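PDB 4ARU: histidine acid phosphatase from Hafnia alvei, which belongs to branch 2 of the histidine phosphatase superfamily, the histidine acid phosphatases, and forms a single-chain assembly that carries a bound potassium ion. Local coordinates for residues 78-82 and 83-87; 114-117 and 118-122; 135-139 and 140-144; 311-314 and 315-319; 391-394 and 395-399. All coordinates share one frame; numbering follows the deposited sequence. Where two conformers were deposited one is given.

Contact 1. Residues 78-82 and 83-87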
loop_
_atom_site.group_PDB
_atom_site.type_symbol
_atom_site.label_atom_id
_atom_site.label_comp_id
_atom_site.label_asym_id
_atom_site.label_seq_id
_atom_site.Cartn_x
_atom_site.Cartn_y
_atom_site.Cartn_z
ATOM N N ASN A 78 -5.083 -10.403 27.703
ATOM C CA ASN A 78 -3.872 -11.209 27.755
ATOM C C ASN A 78 -3.550 -11.882 26.400
ATOM O O ASN A 78 -4.409 -12.002 25.496
ATOM C CB ASN A 78 -3.968 -12.273 28.869
ATOM C CG ASN A 78 -4.904 -11.872 30.018
ATOM O OD1 ASN A 78 -4.792 -10.780 30.596
ATOM N ND2 ASN A 78 -5.825 -12.774 30.365
ATOM N N CYS A 79 -2.335 -12.401 26.313
ATOM C CA CYS A 79 -1.687 -12.738 25.051
ATOM C C CYS A 79 -2.366 -13.750 24.163
ATOM O O CYS A 79 -2.889 -14.764 24.654
ATOM C CB CYS A 79 -0.253 -13.206 25.353
ATOM S SG CYS A 79 0.684 -11.878 26.148
ATOM N N PRO A 80 -2.380 -13.474 22.849
ATOM C CA PRO A 80 -2.775 -14.522 21.932
ATOM C C PRO A 80 -1.839 -15.709 22.124
ATOM O O PRO A 80 -0.681 -15.520 22.529
ATOM C CB PRO A 80 -2.569 -13.912 20.551
ATOM C CG PRO A 80 -2.380 -12.446 20.762
ATOM C CD PRO A 80 -1.899 -12.270 22.161
ATOM N N THR A 81 -2.336 -16.905 21.853
ATOM C CA THR A 81 -1.452 -18.065 21.745
ATOM C C THR A 81 -0.537 -17.792 20.533
ATOM O O THR A 81 -0.971 -17.247 19.558
ATOM C CB THR A 81 -2.247 -19.353 21.586
ATOM O OG1 THR A 81 -1.382 -20.464 21.826
ATOM C CG2 THR A 81 -2.888 -19.461 20.182
ATOM N N PRO A 82 0.761 -18.124 20.605
ATOM C CA PRO A 82 1.592 -17.662 19.462
ATOM C C PRO A 82 1.272 -18.242 18.078
ATOM O O PRO A 82 1.489 -17.577 17.080
ATOM C CB PRO A 82 3.000 -18.061 19.908
ATOM C CG PRO A 82 2.917 -17.838 21.374
ATOM C CD PRO A 82 1.600 -18.472 21.769
ATOM N N ASP A 83 0.704 -19.440 17.999
ATOM C CA ASP A 83 0.231 -20.031 16.737
ATOM C C ASP A 83 -0.832 -19.164 16.031
ATOM O O ASP A 83 -0.974 -19.204 14.847
ATOM C CB ASP A 83 -0.424 -21.391 17.029
ATOM C CG ASP A 83 0.578 -22.541 17.258
ATOM O OD1 ASP A 83 1.740 -22.451 16.877
ATOM O OD2 ASP A 83 0.177 -23.560 17.828
ATOM N N ALA A 84 -1.532 -18.356 16.793
ATOM C CA ALA A 84 -2.650 -17.564 16.247
ATOM C C ALA A 84 -2.227 -16.414 15.375
ATOM O O ALA A 84 -2.968 -16.038 14.502
ATOM C CB ALA A 84 -3.524 -17.030 17.376
ATOM N N VAL A 85 -1.058 -15.846 15.629
ATOM C CA VAL A 85 -0.614 -14.627 14.988
ATOM C C VAL A 85 0.741 -14.819 14.313
ATOM O O VAL A 85 1.649 -15.377 14.906
ATOM C CB VAL A 85 -0.483 -13.487 16.002
ATOM C CG1 VAL A 85 -0.084 -12.192 15.313
ATOM C CG2 VAL A 85 -1.793 -13.315 16.777
ATOM N N TYR A 86 0.845 -14.406 13.063
ATOM C CA TYR A 86 2.045 -14.548 12.282
ATOM C C TYR A 86 2.277 -13.328 11.456
ATOM O O TYR A 86 1.388 -12.859 10.784
ATOM C CB TYR A 86 1.963 -15.780 11.395
ATOM C CG TYR A 86 3.216 -16.138 10.602
ATOM C CD1 TYR A 86 3.540 -15.512 9.447
ATOM C CD2 TYR A 86 3.977 -17.209 10.974
ATOM C CE1 TYR A 86 4.676 -15.873 8.708
ATOM C CE2 TYR A 86 5.119 -17.575 10.276
ATOM C CZ TYR A 86 5.457 -16.899 9.126
ATOM O OH TYR A 86 6.555 -17.284 8.371
ATOM N N VAL A 87 3.513 -12.813 11.482
ATOM C CA VAL A 87 3.947 -11.699 10.675
ATOM C C VAL A 87 5.001 -12.131 9.674
ATOM O O VAL A 87 5.994 -12.682 10.057
ATOM C CB VAL A 87 4.521 -10.511 11.526
ATOM C CG1 VAL A 87 5.045 -9.443 10.603
ATOM C CG2 VAL A 87 3.487 -9.969 12.491
HETATM O O HOH W 1 0.850 -21.531 20.166
#
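Pro80 and Val85 form the packed side of this bend, where the chain runs through a turn and into a strand. Pro80 CB lies 3.9 Å from Val85 CG2, and the two side chains meet at a slant. With Val85 CG1 anti to its backbone N (chi1 -177°), the CG2 branch is left to face the proline. Pro80 also rests on Ala107, and Val85 on Leu103 and Leu106 of helix 93-106, which extends this apolar patch. Between the two, the turn is closed by a bond from Ala84 N to Thr81 O (3.0 Å). A second, weak bond follows from Val85 N to Pro82 O. Ala84 CB packs 3.8 Å from Thr81 CG2.

The other side is looser and wet. Thr81 OG1 lies 3.0 Å from a water, and Asp83 N donates to that same water, also at 3.0 Å. A single solvent molecule thus bridges the Thr81 hydroxyl and the backbone N of Asp83, beside the exposed carboxylate of Asp83. The arrangement is a tight turn with an i to i+3 bond, leading into strand 85-89, which runs parallel to strands 115-116 and 300-305 in the mixed sheet of the phosphatase fold.

Contact 2. Residues 114-117 and 118-122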
loop_
_atom_site.group_PDB
_atom_site.type_symbol
_atom_site.label_atom_id
_atom_site.label_comp_id
_atom_site.label_asym_id
_atom_site.label_seq_id
_atom_site.Cartn_x
_atom_site.Cartn_y
_atom_site.Cartn_z
ATOM N N ILE A 114 8.565 -11.343 14.594
ATOM C CA ILE A 114 8.252 -11.439 13.168
ATOM C C ILE A 114 9.070 -12.488 12.442
ATOM O O ILE A 114 10.059 -13.005 12.954
ATOM C CB ILE A 114 8.486 -10.081 12.456
ATOM C CG1 ILE A 114 9.956 -9.725 12.347
ATOM C CG2 ILE A 114 7.718 -8.951 13.143
ATOM C CD1 ILE A 114 10.222 -8.569 11.400
ATOM N N HIS A 115 8.614 -12.796 11.235
ATOM C CA HIS A 115 9.364 -13.564 10.307
ATOM C C HIS A 115 9.691 -12.743 9.072
ATOM O O HIS A 115 8.897 -11.917 8.660
ATOM C CB HIS A 115 8.573 -14.795 9.881
ATOM C CG HIS A 115 8.255 -15.723 10.998
ATOM N ND1 HIS A 115 7.251 -15.487 11.899
ATOM C CD2 HIS A 115 8.830 -16.875 11.371
ATOM C CE1 HIS A 115 7.212 -16.460 12.782
ATOM N NE2 HIS A 115 8.137 -17.349 12.469
ATOM N N HIS A 116 10.832 -13.055 8.452
ATOM C CA HIS A 116 11.268 -12.425 7.209
ATOM C C HIS A 116 12.336 -13.242 6.525
ATOM O O HIS A 116 12.868 -14.207 7.063
ATOM C CB HIS A 116 11.733 -10.955 7.452
ATOM C CG HIS A 116 12.980 -10.829 8.264
ATOM N ND1 HIS A 116 14.235 -11.027 7.729
ATOM C CD2 HIS A 116 13.175 -10.500 9.560
ATOM C CE1 HIS A 116 15.157 -10.837 8.668
ATOM N NE2 HIS A 116 14.536 -10.525 9.790
ATOM N N GLN A 117 12.609 -12.908 5.274
ATOM C CA GLN A 117 13.591 -13.635 4.526
ATOM C C GLN A 117 14.930 -13.543 5.239
ATOM O O GLN A 117 15.314 -12.486 5.614
ATOM C CB GLN A 117 13.695 -13.032 3.119
ATOM C CG GLN A 117 14.807 -13.629 2.284
ATOM C CD GLN A 117 14.692 -13.233 0.837
ATOM O OE1 GLN A 117 13.860 -13.793 0.115
ATOM N NE2 GLN A 117 15.440 -12.239 0.426
ATOM N N GLN A 118 15.658 -14.645 5.296
ATOM C CA GLN A 118 16.956 -14.642 5.980
ATOM C C GLN A 118 17.950 -13.614 5.480
ATOM O O GLN A 118 18.599 -12.885 6.256
ATOM C CB GLN A 118 17.582 -15.998 5.790
ATOM C CG GLN A 118 16.957 -17.064 6.656
ATOM C CD GLN A 118 17.582 -17.131 8.075
ATOM O OE1 GLN A 118 17.965 -16.129 8.701
ATOM N NE2 GLN A 118 17.635 -18.323 8.590
ATOM N N ASN A 119 18.145 -13.610 4.172
ATOM C CA ASN A 119 19.037 -12.658 3.557
ATOM C C ASN A 119 18.338 -11.348 3.226
ATOM O O ASN A 119 17.548 -11.277 2.288
ATOM C CB ASN A 119 19.664 -13.258 2.290
ATOM C CG ASN A 119 20.794 -12.409 1.759
ATOM O OD1 ASN A 119 20.791 -11.195 1.834
ATOM N ND2 ASN A 119 21.778 -13.057 1.227
ATOM N N THR A 120 18.574 -10.303 4.021
ATOM C CA THR A 120 17.922 -9.032 3.826
ATOM C C THR A 120 18.538 -8.126 2.770
ATOM O O THR A 120 17.969 -7.084 2.501
ATOM C CB THR A 120 17.780 -8.208 5.144
ATOM O OG1 THR A 120 19.076 -7.940 5.678
ATOM C CG2 THR A 120 16.969 -8.970 6.162
ATOM N N GLN A 121 19.647 -8.552 2.162
ATOM C CA GLN A 121 20.381 -7.790 1.168
ATOM C C GLN A 121 19.905 -8.146 -0.264
ATOM O O GLN A 121 20.487 -7.676 -1.254
ATOM C CB GLN A 121 21.886 -8.101 1.315
ATOM C CG GLN A 121 22.457 -8.000 2.737
ATOM C CD GLN A 121 22.312 -6.603 3.293
ATOM O OE1 GLN A 121 22.024 -5.667 2.546
ATOM N NE2 GLN A 121 22.493 -6.450 4.603
ATOM N N GLN A 122 18.951 -9.061 -0.368
ATOM C CA GLN A 122 18.421 -9.487 -1.656
ATOM C C GLN A 122 16.917 -9.327 -1.559
ATOM O O GLN A 122 16.337 -9.407 -0.480
ATOM C CB GLN A 122 18.721 -10.944 -1.938
ATOM C CG GLN A 122 20.194 -11.299 -1.975
ATOM C CD GLN A 122 20.382 -12.712 -2.443
ATOM O OE1 GLN A 122 19.598 -13.607 -2.103
ATOM N NE2 GLN A 122 21.414 -12.930 -3.230
#
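A type I beta turn from Asn119 to Gln122, opened by an Asx turn, is tied to the end of strand 115-116 by the side-chain amide of Gln117. Gln117 NE2 donates to Asn119 O over 3.0 Å in an almost straight bond (171°). The acceptor lies in the plane of the glutamine amide and the donor in the carbonyl plane, so the two flat groups meet with good alignment. The glutamine reaches this far because its chain is stretched out, CG anti to the backbone N (chi1 174°) and the chain extended beyond it. On the way, Gln117 CG passes 3.6 Å from Asn119 O. The same NE2 also bonds Ala123 O, so one amide nitrogen serves backbone oxygens at the start of the turn and just past its end.

Inside the turn, Asn119 OD1 accepts from Gln121 N at 2.9 Å, the bond that defines the Asx turn. On the strand side, His116 ND1 donates to Gln117 O over 2.8 Å, coming from above the carbonyl plane. This bond pins one corner of the imidazole, and Thr120 CG2 approaches the ring obliquely, 3.6 Å from His116 CE1. Thr120 and Gln117 both touch Val91 as well.

The contact is therefore mainly polar and lies at the surface: side-chain amides and an imidazole supply the bonds, which probably fixes the course of a segment without regular helix or strand.

Contact 3. Residues 135-139 and 140-144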
loop_
_atom_site.group_PDB
_atom_site.type_symbol
_atom_site.label_atom_id
_atom_site.label_comp_id
_atom_site.label_asym_id
_atom_site.label_seq_id
_atom_site.Cartn_x
_atom_site.Cartn_y
_atom_site.Cartn_z
ATOM N N CYS A 135 10.167 -13.801 -12.719
ATOM C CA CYS A 135 9.580 -13.613 -14.019
ATOM C C CYS A 135 9.950 -12.236 -14.547
ATOM O O CYS A 135 10.400 -11.356 -13.806
ATOM C CB CYS A 135 8.068 -13.768 -13.940
ATOM S SG CYS A 135 7.210 -12.547 -12.929
ATOM N N SER A 136 9.725 -12.028 -15.835
ATOM C CA SER A 136 10.099 -10.762 -16.443
ATOM C C SER A 136 8.947 -10.236 -17.278
ATOM O O SER A 136 8.124 -11.018 -17.732
ATOM C CB SER A 136 11.307 -10.932 -17.339
ATOM O OG SER A 136 11.763 -9.634 -17.692
ATOM N N MET A 137 8.923 -8.935 -17.491
ATOM C CA MET A 137 7.905 -8.313 -18.333
ATOM C C MET A 137 8.507 -8.018 -19.696
ATOM O O MET A 137 9.731 -7.936 -19.851
ATOM C CB MET A 137 7.450 -7.031 -17.693
ATOM C CG MET A 137 6.685 -7.279 -16.381
ATOM S SD MET A 137 5.932 -5.797 -15.746
ATOM C CE MET A 137 7.331 -4.867 -15.192
ATOM N N ASP A 138 7.628 -7.961 -20.686
ATOM C CA ASP A 138 8.018 -7.625 -22.058
ATOM C C ASP A 138 7.840 -6.115 -22.206
ATOM O O ASP A 138 6.769 -5.584 -21.955
ATOM C CB ASP A 138 7.161 -8.402 -23.055
ATOM C CG ASP A 138 7.399 -7.974 -24.482
ATOM O OD1 ASP A 138 6.856 -6.928 -24.876
ATOM O OD2 ASP A 138 8.136 -8.691 -25.203
ATOM N N LYS A 139 8.921 -5.430 -22.593
ATOM C CA LYS A 139 8.971 -3.971 -22.632
ATOM C C LYS A 139 7.871 -3.390 -23.526
ATOM O O LYS A 139 7.206 -2.430 -23.157
ATOM C CB LYS A 139 10.335 -3.490 -23.139
ATOM C CG LYS A 139 11.536 -3.856 -22.276
ATOM C CD LYS A 139 12.792 -3.166 -22.817
ATOM C CE LYS A 139 12.586 -1.639 -22.810
ATOM N NZ LYS A 139 13.807 -0.775 -22.638
ATOM N N SER A 140 7.679 -3.977 -24.718
ATOM C CA SER A 140 6.631 -3.439 -25.588
ATOM C C SER A 140 5.237 -3.591 -24.939
ATOM O O SER A 140 4.364 -2.692 -25.044
ATOM C CB SER A 140 6.662 -4.084 -26.968
ATOM O OG SER A 140 6.241 -5.432 -26.903
ATOM N N GLN A 141 5.024 -4.708 -24.246
ATOM C CA GLN A 141 3.761 -4.922 -23.583
ATOM C C GLN A 141 3.531 -3.952 -22.415
ATOM O O GLN A 141 2.426 -3.518 -22.178
ATOM C CB GLN A 141 3.596 -6.393 -23.188
ATOM C CG GLN A 141 3.525 -7.311 -24.382
ATOM C CD GLN A 141 3.223 -8.746 -23.985
ATOM O OE1 GLN A 141 2.293 -9.026 -23.218
ATOM N NE2 GLN A 141 3.981 -9.659 -24.527
ATOM N N VAL A 142 4.583 -3.623 -21.670
ATOM C CA VAL A 142 4.478 -2.622 -20.638
ATOM C C VAL A 142 4.015 -1.290 -21.210
ATOM O O VAL A 142 3.111 -0.655 -20.693
ATOM C CB VAL A 142 5.816 -2.431 -19.856
ATOM C CG1 VAL A 142 5.675 -1.317 -18.853
ATOM C CG2 VAL A 142 6.216 -3.780 -19.218
ATOM N N HIS A 143 4.700 -0.842 -22.249
ATOM C CA HIS A 143 4.351 0.466 -22.840
ATOM C C HIS A 143 2.852 0.461 -23.279
ATOM O O HIS A 143 2.105 1.392 -22.973
ATOM C CB HIS A 143 5.233 0.714 -24.070
ATOM C CG HIS A 143 6.636 1.150 -23.760
ATOM N ND1 HIS A 143 6.918 2.390 -23.225
ATOM C CD2 HIS A 143 7.828 0.517 -23.884
ATOM C CE1 HIS A 143 8.230 2.524 -23.095
ATOM N NE2 HIS A 143 8.805 1.394 -23.459
ATOM N N ALA A 144 2.419 -0.620 -23.928
ATOM C CA ALA A 144 1.045 -0.696 -24.415
ATOM C C ALA A 144 0.065 -0.788 -23.274
ATOM O O ALA A 144 -0.981 -0.138 -23.303
ATOM C CB ALA A 144 0.875 -1.871 -25.354
#
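Asp138 OD1 is held by two donors from the first turn of the helix that follows. Ser140 OG gives a short bond of 2.6 Å to the syn lone pair of Asp138 OD1, while Gln141 N reaches the anti lone pair of the same oxygen at 2.9 Å. This second bond makes Asp138 the N-cap; with CG anti to the backbone N (chi1 173°), its carboxylate comes over the helix end. The extended Gln141 side chain crosses it at about a right angle, and Gln141 NE2 lies 3.7 Å from Asp138 CB. The backbone joins in with Val142 N to Asp138 O (3.0 Å) and a nearly straight bond, at 170°, from His143 N to Lys139 O.

Beyond this shell, Met137 CB meets Val142 CG2 at 3.8 Å, bridging the residue before the cap and the helix as a hydrophobic staple. Tyr265 of helix 264-282 bonds Asp138 N through its hydroxyl and touches both Gln141 and Val142. Lys139 NZ turns aside to Asn202 O and Ile201 O. A carboxylate placed over the first N-H groups of a helix, with a hydroxyl donor beside it, would be expected to favour its ionised form and to offset the helix dipole.

Contact 4. Residues 311-314 and 315-319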
loop_
_atom_site.group_PDB
_atom_site.type_symbol
_atom_site.label_atom_id
_atom_site.label_comp_id
_atom_site.label_asym_id
_atom_site.label_seq_id
_atom_site.Cartn_x
_atom_site.Cartn_y
_atom_site.Cartn_z
ATOM N N ALA A 311 -1.366 -1.686 -4.295
ATOM C CA ALA A 311 -1.878 -1.241 -5.611
ATOM C C ALA A 311 -1.879 -2.393 -6.592
ATOM O O ALA A 311 -2.837 -2.549 -7.376
ATOM C CB ALA A 311 -1.063 -0.070 -6.125
ATOM N N ASN A 312 -0.850 -3.234 -6.565
ATOM C CA ASN A 312 -0.842 -4.390 -7.457
ATOM C C ASN A 312 -2.039 -5.317 -7.199
ATOM O O ASN A 312 -2.705 -5.767 -8.109
ATOM C CB ASN A 312 0.417 -5.247 -7.266
ATOM C CG ASN A 312 1.726 -4.567 -7.668
ATOM O OD1 ASN A 312 2.790 -4.992 -7.157
ATOM N ND2 ASN A 312 1.723 -3.618 -8.586
ATOM N N ILE A 313 -2.295 -5.606 -5.935
ATOM C CA ILE A 313 -3.397 -6.505 -5.559
ATOM C C ILE A 313 -4.708 -5.872 -5.965
ATOM O O ILE A 313 -5.585 -6.557 -6.490
ATOM C CB ILE A 313 -3.344 -6.835 -4.057
ATOM C CG1 ILE A 313 -2.089 -7.662 -3.763
ATOM C CG2 ILE A 313 -4.646 -7.486 -3.587
ATOM C CD1 ILE A 313 -2.068 -9.005 -4.387
ATOM N N SER A 314 -4.833 -4.567 -5.760
ATOM C CA SER A 314 -6.048 -3.872 -6.193
ATOM C C SER A 314 -6.252 -3.995 -7.700
ATOM O O SER A 314 -7.357 -4.210 -8.139
ATOM C CB SER A 314 -6.028 -2.460 -5.662
ATOM O OG SER A 314 -5.342 -1.620 -6.467
ATOM N N GLY A 315 -5.207 -3.850 -8.501
ATOM C CA GLY A 315 -5.341 -3.981 -9.934
ATOM C C GLY A 315 -5.711 -5.386 -10.366
ATOM O O GLY A 315 -6.548 -5.570 -11.268
ATOM N N MET A 316 -5.115 -6.402 -9.731
ATOM C CA MET A 316 -5.414 -7.795 -10.066
ATOM C C MET A 316 -6.874 -8.153 -9.790
ATOM O O MET A 316 -7.477 -8.877 -10.581
ATOM C CB MET A 316 -4.515 -8.769 -9.315
ATOM C CG MET A 316 -3.069 -8.654 -9.692
ATOM S SD MET A 316 -2.030 -9.823 -8.792
ATOM C CE MET A 316 -2.353 -11.290 -9.666
ATOM N N LEU A 317 -7.409 -7.642 -8.681
ATOM C CA LEU A 317 -8.786 -7.913 -8.253
ATOM C C LEU A 317 -9.786 -6.845 -8.751
ATOM O O LEU A 317 -11.006 -7.006 -8.550
ATOM C CB LEU A 317 -8.864 -8.038 -6.732
ATOM C CG LEU A 317 -8.235 -9.315 -6.164
ATOM C CD1 LEU A 317 -8.204 -9.284 -4.663
ATOM C CD2 LEU A 317 -8.859 -10.593 -6.693
ATOM N N GLY A 318 -9.304 -5.835 -9.489
ATOM C CA GLY A 318 -10.187 -4.778 -10.000
ATOM C C GLY A 318 -10.805 -3.913 -8.918
ATOM O O GLY A 318 -11.902 -3.367 -9.129
ATOM N N MET A 319 -10.199 -3.820 -7.740
ATOM C CA MET A 319 -10.770 -3.062 -6.592
ATOM C C MET A 319 -10.291 -1.616 -6.675
ATOM O O MET A 319 -9.085 -1.362 -6.852
ATOM C CB MET A 319 -10.363 -3.678 -5.264
ATOM C CG MET A 319 -10.847 -5.107 -5.108
ATOM S SD MET A 319 -10.472 -5.818 -3.482
ATOM C CE MET A 319 -8.698 -5.654 -3.455
#
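Ala311 O takes two hydrogen bonds, from Gly315 N at 2.9 Å and from Ser314 OG at 2.8 Å, and both donors approach from the same face of the carbonyl plane. The first is the ordinary helical bond. The second arises because Ser314 OG sits between its backbone N and carbonyl carbon (chi1 85°), which folds the hydroxyl back onto the preceding turn. Arg262 NE bonds the same hydroxyl from outside, so this buried serine joins its own helix to the end of helix 243-262. The next rungs are regular, Met316 N to Asn312 O and Leu317 N to Ile313 O. The side chain of Asn312 turns to a different partner, its ND2 bonding Ser261 O.

On the apolar face, Ile313 and Leu317 lie side by side and point the same way, with Ile313 CG2 4.1 Å from Leu317 CD1. Both touch Phe338 of strand 335-342. Met319 CE comes back to within 4.4 Å of Ile313 CG2, a looser meeting. Met316 instead heads for Thr272 and Leu275 of helix 264-282, its CG passing 3.3 Å from Asn312 O.

Gly318 is the first residue to leave helical backbone angles, with a positive phi (66°), which favours glycine. Past it, Met319 N returns to Ser314 O at 2.9 Å, while Gly318 N makes a weak bond of 3.3 Å to Gly315 O. Together these features are the Schellman motif that closes helix 307-317.

Contact 5. Residues 391-394 and 395-399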
loop_
_atom_site.group_PDB
_atom_site.type_symbol
_atom_site.label_atom_id
_atom_site.label_comp_id
_atom_site.label_asym_id
_atom_site.label_seq_id
_atom_site.Cartn_x
_atom_site.Cartn_y
_atom_site.Cartn_z
ATOM N N GLY A 391 -21.289 -7.300 1.096
ATOM C CA GLY A 391 -19.872 -7.319 0.805
ATOM C C GLY A 391 -19.149 -8.633 0.786
ATOM O O GLY A 391 -17.958 -8.675 0.583
ATOM N N TYR A 392 -19.888 -9.720 0.973
ATOM C CA TYR A 392 -19.288 -11.053 1.077
ATOM C C TYR A 392 -19.199 -11.740 -0.279
ATOM O O TYR A 392 -20.214 -11.947 -0.949
ATOM C CB TYR A 392 -20.085 -11.947 2.073
ATOM C CG TYR A 392 -20.135 -11.332 3.459
ATOM C CD1 TYR A 392 -19.070 -11.468 4.338
ATOM C CD2 TYR A 392 -21.212 -10.623 3.872
ATOM C CE1 TYR A 392 -19.102 -10.898 5.592
ATOM C CE2 TYR A 392 -21.265 -10.074 5.155
ATOM C CZ TYR A 392 -20.175 -10.208 5.977
ATOM O OH TYR A 392 -20.243 -9.591 7.224
ATOM N N CYS A 393 -17.987 -12.107 -0.674
ATOM C CA CYS A 393 -17.734 -12.805 -1.911
ATOM C C CYS A 393 -17.578 -14.290 -1.605
ATOM O O CYS A 393 -16.669 -14.633 -0.868
ATOM C CB CYS A 393 -16.420 -12.264 -2.510
ATOM S SG CYS A 393 -15.936 -13.049 -4.065
ATOM N N PRO A 394 -18.386 -15.190 -2.176
ATOM C CA PRO A 394 -18.149 -16.627 -1.933
ATOM C C PRO A 394 -16.689 -17.017 -2.191
ATOM O O PRO A 394 -16.105 -16.590 -3.174
ATOM C CB PRO A 394 -19.030 -17.353 -2.938
ATOM C CG PRO A 394 -20.022 -16.378 -3.401
ATOM C CD PRO A 394 -19.459 -15.001 -3.195
ATOM N N LEU A 395 -16.072 -17.738 -1.264
ATOM C CA LEU A 395 -14.668 -18.101 -1.423
ATOM C C LEU A 395 -14.455 -18.867 -2.734
ATOM O O LEU A 395 -13.445 -18.657 -3.411
ATOM C CB LEU A 395 -14.189 -18.967 -0.248
ATOM C CG LEU A 395 -12.749 -19.485 -0.388
ATOM C CD1 LEU A 395 -11.766 -18.341 -0.457
ATOM C CD2 LEU A 395 -12.420 -20.404 0.763
ATOM N N SER A 396 -15.400 -19.725 -3.108
ATOM C CA SER A 396 -15.275 -20.508 -4.330
ATOM C C SER A 396 -15.182 -19.568 -5.533
ATOM O O SER A 396 -14.412 -19.808 -6.466
ATOM C CB SER A 396 -16.447 -21.468 -4.424
ATOM O OG SER A 396 -17.722 -20.834 -4.242
ATOM N N THR A 397 -15.903 -18.463 -5.514
ATOM C CA THR A 397 -15.779 -17.483 -6.581
ATOM C C THR A 397 -14.470 -16.701 -6.479
ATOM O O THR A 397 -13.772 -16.483 -7.480
ATOM C CB THR A 397 -16.989 -16.510 -6.599
ATOM O OG1 THR A 397 -18.163 -17.272 -6.738
ATOM C CG2 THR A 397 -16.813 -15.472 -7.729
ATOM N N PHE A 398 -14.119 -16.236 -5.286
ATOM C CA PHE A 398 -12.873 -15.500 -5.055
ATOM C C PHE A 398 -11.704 -16.317 -5.597
ATOM O O PHE A 398 -10.834 -15.757 -6.308
ATOM C CB PHE A 398 -12.699 -15.254 -3.564
ATOM C CG PHE A 398 -11.466 -14.458 -3.220
ATOM C CD1 PHE A 398 -11.485 -13.063 -3.274
ATOM C CD2 PHE A 398 -10.302 -15.083 -2.806
ATOM C CE1 PHE A 398 -10.380 -12.322 -2.982
ATOM C CE2 PHE A 398 -9.179 -14.350 -2.536
ATOM C CZ PHE A 398 -9.220 -12.976 -2.584
ATOM N N SER A 399 -11.663 -17.605 -5.289
ATOM C CA SER A 399 -10.594 -18.494 -5.762
ATOM C C SER A 399 -10.483 -18.506 -7.260
ATOM O O SER A 399 -9.402 -18.505 -7.815
ATOM C CB SER A 399 -10.822 -19.909 -5.277
ATOM O OG SER A 399 -10.744 -19.940 -3.857
#
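The ring of Pro394 lies alongside Thr397, both side chains pointing the same way, with Pro394 CB and CG each 3.9 Å from Thr397 OG1. The phenyl ring of Phe398 takes a different course. Its CB touches Cys393 SG at 3.9 Å, but CG is anti to the backbone N (chi1 -178°), and the ring leads away to Val350 and Phe338. The other aromatic ring, that of Tyr392, packs against residues beyond the two segments, edge-to-face with Trp341 and at about 60° to Phe8.

Pro394 occupies the N-cap position, and its carbonyl opens the helix. Pro394 O accepts from Phe398 N over 2.9 Å in a nearly straight bond (172°), whereas the bond from Thr397 N to the same oxygen, at 3.0 Å, is weak and sharply bent. Thr397 CB lies 3.5 Å from Pro394 O. The polar end of Thr397 finds its partner in Asp386 OD2, and Pro394 touches that aspartate too.

Cys393 forms a disulfide with Cys384, a residue of the potassium site along with Asn380, Ile381 and Gln387. Gln387 also bonds Gly391 O, so the loop holding the ion is tied to segment 391-394 by a disulfide and by hydrogen bonding. Strand 393-394 pairs antiparallel with strand 348-356, and helix 395-405, which starts directly after it, sends Leu395 and Phe398 onto strands 348-356 and 335-342.

In the fold
Contacts 4 and 5 are mostly buried, contacts 1 and 3 partly so, and contact 2 lies at the surface. Contacts 1 and 2 share the mixed sheet, where strands 85-89 and 115-116 are neighbours: Val87 O probably bonds His115 N, and the rings of Tyr86 and His115 stack. Contact 5 reaches the same sheet through strand 393-394 and touches contact 4 through Leu317 and Phe398. Contact 3 stands apart, its nearest atoms about 9 Å from those of contact 4. Helix starts in contacts 3 and 5 contrast, one capped by a carboxylate, the other by a proline without a capping side chain, while contact 4 ends a helix.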